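Putative Zn-dependent Alcohol Dehydrogenase (Rhodobacter sphaeroides, PDB 3IV6) binds S-adenosylmethionine in a Rossmann-like domain and is probably a methyltransferase, despite its name as a putative zinc-dependent alcohol dehydrogenase. Local coordinates at residues 148-156 with 215-223. Numbering follows the deposited sequence.
Sequences VKLGFYDID and TRFDDEDVR
V148 meets V222 tip to tip, CG1 to CG2 at 4.1 Å, where strand 143-149 runs out beside helix 219-226. L150 packs next against the same helix: its CD2 lies 3.9 Å from CG2 of V222 and also packs on the backbone at D218. N of G151 then donates a hydrogen bond to O of F217 (2.8 Å), and one water joins O of K149 and O of G151 to N of F217. G151 has a positive phi, which favours glycine. Y153, the N-cap residue of helix 154-164, crosses R216 at about a right angle; its CD2 sits over the centre of one guanidinium face, 3.3 Å from CZ, with the planes 40° apart. In a salt bridge, R216 grips the D156 carboxylate side-on, NE to OD2 at 2.7 Å and NH2 to OD1 at 3.1 Å, both through syn lone pairs. R216 gets there by a bend in its chain at chi2 (-23°), which carries its NE to OD2 of D156. OD2 also accepts a hydrogen bond from N of Y153, from above the carboxylate plane. A leucine at R216 would probably leave the D156 carboxylate without its cationic mate and freer to turn. E214 pairs with NH1 of R216, and F180 of strand 179-181 touches R216, F152 and D156. The contact thus joins the end of a central-sheet strand, flanked by strand 251-258, to the small antiparallel sheet and helix 219-226.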
loop_
_atom_site.group_PDB
_atom_site.type_symbol
_atom_site.label_atom_id
_atom_site.label_comp_id
_atom_site.label_asym_id
_atom_site.label_seq_id
_atom_site.Cartn_x
_atom_site.Cartn_y
_atom_site.Cartn_z
ATOM N N VAL A 148 -7.029 4.300 0.165
ATOM C CA VAL A 148 -6.159 4.920 1.125
ATOM C C VAL A 148 -6.864 5.052 2.462
ATOM O O VAL A 148 -7.974 5.515 2.516
ATOM C CB VAL A 148 -5.778 6.311 0.685
ATOM C CG1 VAL A 148 -4.668 6.861 1.622
ATOM C CG2 VAL A 148 -5.292 6.268 -0.763
ATOM N N LYS A 149 -6.225 4.633 3.544
ATOM C CA LYS A 149 -6.772 4.849 4.883
ATOM C C LYS A 149 -6.597 6.311 5.276
ATOM O O LYS A 149 -5.517 6.818 5.152
ATOM C CB LYS A 149 -6.071 3.957 5.910
ATOM C CG LYS A 149 -6.976 3.535 7.023
ATOM C CD LYS A 149 -6.315 3.565 8.375
ATOM C CE LYS A 149 -6.326 4.971 8.931
ATOM N NZ LYS A 149 -7.712 5.391 9.307
ATOM N N LEU A 150 -7.640 6.966 5.783
ATOM C CA LEU A 150 -7.590 8.400 5.996
ATOM C C LEU A 150 -7.606 8.792 7.464
ATOM O O LEU A 150 -8.256 8.152 8.295
ATOM C CB LEU A 150 -8.710 9.116 5.256
ATOM C CG LEU A 150 -8.907 8.852 3.754
ATOM C CD1 LEU A 150 -10.254 9.397 3.319
ATOM C CD2 LEU A 150 -7.804 9.471 2.889
ATOM N N GLY A 151 -6.853 9.851 7.759
ATOM C CA GLY A 151 -6.685 10.364 9.105
ATOM C C GLY A 151 -5.682 9.527 9.846
ATOM O O GLY A 151 -4.921 8.813 9.227
ATOM N N PHE A 152 -5.708 9.574 11.171
ATOM C CA PHE A 152 -4.705 8.858 11.975
ATOM C C PHE A 152 -5.068 7.421 12.229
ATOM O O PHE A 152 -6.255 7.069 12.321
ATOM C CB PHE A 152 -4.450 9.558 13.331
ATOM C CG PHE A 152 -3.806 10.915 13.202
ATOM C CD1 PHE A 152 -2.523 11.046 12.669
ATOM C CD2 PHE A 152 -4.478 12.053 13.606
ATOM C CE1 PHE A 152 -1.944 12.296 12.538
ATOM C CE2 PHE A 152 -3.896 13.297 13.471
ATOM C CZ PHE A 152 -2.637 13.419 12.935
ATOM N N TYR A 153 -4.030 6.603 12.352
ATOM C CA TYR A 153 -4.163 5.247 12.877
ATOM C C TYR A 153 -4.337 5.256 14.418
ATOM O O TYR A 153 -3.998 6.233 15.085
ATOM C CB TYR A 153 -2.929 4.450 12.499
ATOM C CG TYR A 153 -2.881 3.997 11.052
ATOM C CD1 TYR A 153 -3.187 2.685 10.714
ATOM C CD2 TYR A 153 -2.526 4.867 10.028
ATOM C CE1 TYR A 153 -3.148 2.262 9.421
ATOM C CE2 TYR A 153 -2.491 4.447 8.717
ATOM C CZ TYR A 153 -2.800 3.141 8.429
ATOM O OH TYR A 153 -2.775 2.676 7.134
ATOM N N ASP A 154 -4.873 4.188 14.994
ATOM C CA ASP A 154 -5.008 4.145 16.447
ATOM C C ASP A 154 -3.647 4.354 17.088
ATOM O O ASP A 154 -3.493 5.152 18.013
ATOM C CB ASP A 154 -5.611 2.817 16.903
ATOM C CG ASP A 154 -7.099 2.667 16.509
ATOM O OD1 ASP A 154 -7.574 1.503 16.519
ATOM O OD2 ASP A 154 -7.782 3.688 16.196
ATOM N N ILE A 155 -2.645 3.658 16.574
ATOM C CA ILE A 155 -1.295 3.856 17.053
ATOM C C ILE A 155 -0.823 5.307 16.951
ATOM O O ILE A 155 0.082 5.722 17.671
ATOM C CB ILE A 155 -0.264 2.978 16.338
ATOM C CG1 ILE A 155 1.105 3.219 16.991
ATOM C CG2 ILE A 155 -0.191 3.344 14.882
ATOM C CD1 ILE A 155 2.227 2.300 16.548
ATOM N N ASP A 156 -1.407 6.083 16.058
ATOM C CA ASP A 156 -0.919 7.440 15.886
ATOM C C ASP A 156 -1.316 8.210 17.118
ATOM O O ASP A 156 -0.522 8.977 17.667
ATOM C CB ASP A 156 -1.502 8.112 14.629
ATOM C CG ASP A 156 -0.925 7.547 13.318
ATOM O OD1 ASP A 156 0.108 6.839 13.400
ATOM O OD2 ASP A 156 -1.510 7.812 12.223
ATOM N N THR A 215 3.525 8.960 5.766
ATOM C CA THR A 215 2.693 10.154 5.783
ATOM C C THR A 215 1.211 9.815 6.009
ATOM O O THR A 215 0.732 8.809 5.514
ATOM C CB THR A 215 2.866 10.881 4.467
ATOM O OG1 THR A 215 4.250 11.243 4.316
ATOM C CG2 THR A 215 1.943 12.109 4.376
ATOM N N ARG A 216 0.487 10.626 6.783
ATOM C CA ARG A 216 -0.943 10.372 6.961
ATOM C C ARG A 216 -1.703 11.273 6.014
ATOM O O ARG A 216 -1.295 12.404 5.767
ATOM C CB ARG A 216 -1.434 10.564 8.396
ATOM C CG ARG A 216 -0.904 9.571 9.466
ATOM C CD ARG A 216 -0.427 8.261 8.907
ATOM N NE ARG A 216 -0.069 7.310 9.973
ATOM C CZ ARG A 216 0.504 6.122 9.764
ATOM N NH1 ARG A 216 0.804 5.719 8.533
ATOM N NH2 ARG A 216 0.776 5.331 10.778
ATOM N N PHE A 217 -2.788 10.749 5.454
ATOM C CA PHE A 217 -3.536 11.496 4.458
ATOM C C PHE A 217 -4.958 11.706 4.898
ATOM O O PHE A 217 -5.552 10.842 5.529
ATOM C CB PHE A 217 -3.539 10.790 3.090
ATOM C CG PHE A 217 -2.169 10.547 2.511
ATOM C CD1 PHE A 217 -1.605 11.454 1.622
ATOM C CD2 PHE A 217 -1.463 9.384 2.821
ATOM C CE1 PHE A 217 -0.316 11.223 1.054
ATOM C CE2 PHE A 217 -0.208 9.140 2.273
ATOM C CZ PHE A 217 0.382 10.071 1.388
ATOM N N ASP A 218 -5.472 12.882 4.564
ATOM C CA ASP A 218 -6.899 13.192 4.582
ATOM C C ASP A 218 -7.316 13.136 3.130
ATOM O O ASP A 218 -6.468 13.107 2.243
ATOM C CB ASP A 218 -7.166 14.621 5.086
ATOM C CG ASP A 218 -6.978 14.779 6.593
ATOM O OD1 ASP A 218 -7.076 13.775 7.350
ATOM O OD2 ASP A 218 -6.745 15.940 7.014
ATOM N N ASP A 219 -8.621 13.139 2.892
ATOM C CA ASP A 219 -9.144 13.185 1.549
ATOM C C ASP A 219 -8.522 14.321 0.747
ATOM O O ASP A 219 -8.107 14.119 -0.382
ATOM C CB ASP A 219 -10.663 13.312 1.581
ATOM C CG ASP A 219 -11.277 13.370 0.183
ATOM O OD1 ASP A 219 -11.100 12.406 -0.617
ATOM O OD2 ASP A 219 -11.936 14.402 -0.106
ATOM N N GLU A 220 -8.423 15.508 1.321
ATOM C CA GLU A 220 -7.758 16.608 0.613
ATOM C C GLU A 220 -6.311 16.298 0.296
ATOM O O GLU A 220 -5.752 16.817 -0.675
ATOM C CB GLU A 220 -7.855 17.941 1.373
ATOM C CG GLU A 220 -9.232 18.672 1.252
ATOM C CD GLU A 220 -9.681 18.968 -0.215
ATOM O OE1 GLU A 220 -8.925 19.641 -0.956
ATOM O OE2 GLU A 220 -10.796 18.544 -0.618
ATOM N N ASP A 221 -5.700 15.440 1.100
ATOM C CA ASP A 221 -4.287 15.136 0.890
ATOM C C ASP A 221 -4.091 14.196 -0.314
ATOM O O ASP A 221 -3.120 14.323 -1.091
ATOM C CB ASP A 221 -3.627 14.619 2.189
ATOM C CG ASP A 221 -3.504 15.713 3.285
ATOM O OD1 ASP A 221 -3.262 16.887 2.939
ATOM O OD2 ASP A 221 -3.642 15.401 4.496
ATOM N N VAL A 222 -5.037 13.278 -0.497
ATOM C CA VAL A 222 -4.976 12.352 -1.620
ATOM C C VAL A 222 -5.279 13.103 -2.910
ATOM O O VAL A 222 -4.673 12.875 -3.938
ATOM C CB VAL A 222 -5.972 11.245 -1.469
ATOM C CG1 VAL A 222 -5.936 10.386 -2.694
ATOM C CG2 VAL A 222 -5.673 10.416 -0.230
ATOM N N ARG A 223 -6.205 14.040 -2.846
ATOM C CA ARG A 223 -6.508 14.830 -4.011
ATOM C C ARG A 223 -5.333 15.704 -4.420
ATOM O O ARG A 223 -5.037 15.845 -5.617
ATOM C CB ARG A 223 -7.791 15.637 -3.786
ATOM C CG ARG A 223 -9.035 14.786 -3.932
ATOM C CD ARG A 223 -10.336 15.494 -3.613
ATOM N NE ARG A 223 -11.302 14.486 -3.157
ATOM C CZ ARG A 223 -12.245 13.931 -3.920
ATOM N NH1 ARG A 223 -12.383 14.314 -5.181
ATOM N NH2 ARG A 223 -13.062 13.008 -3.421
HETATM O O HOH W 1 -3.502 8.256 6.795
#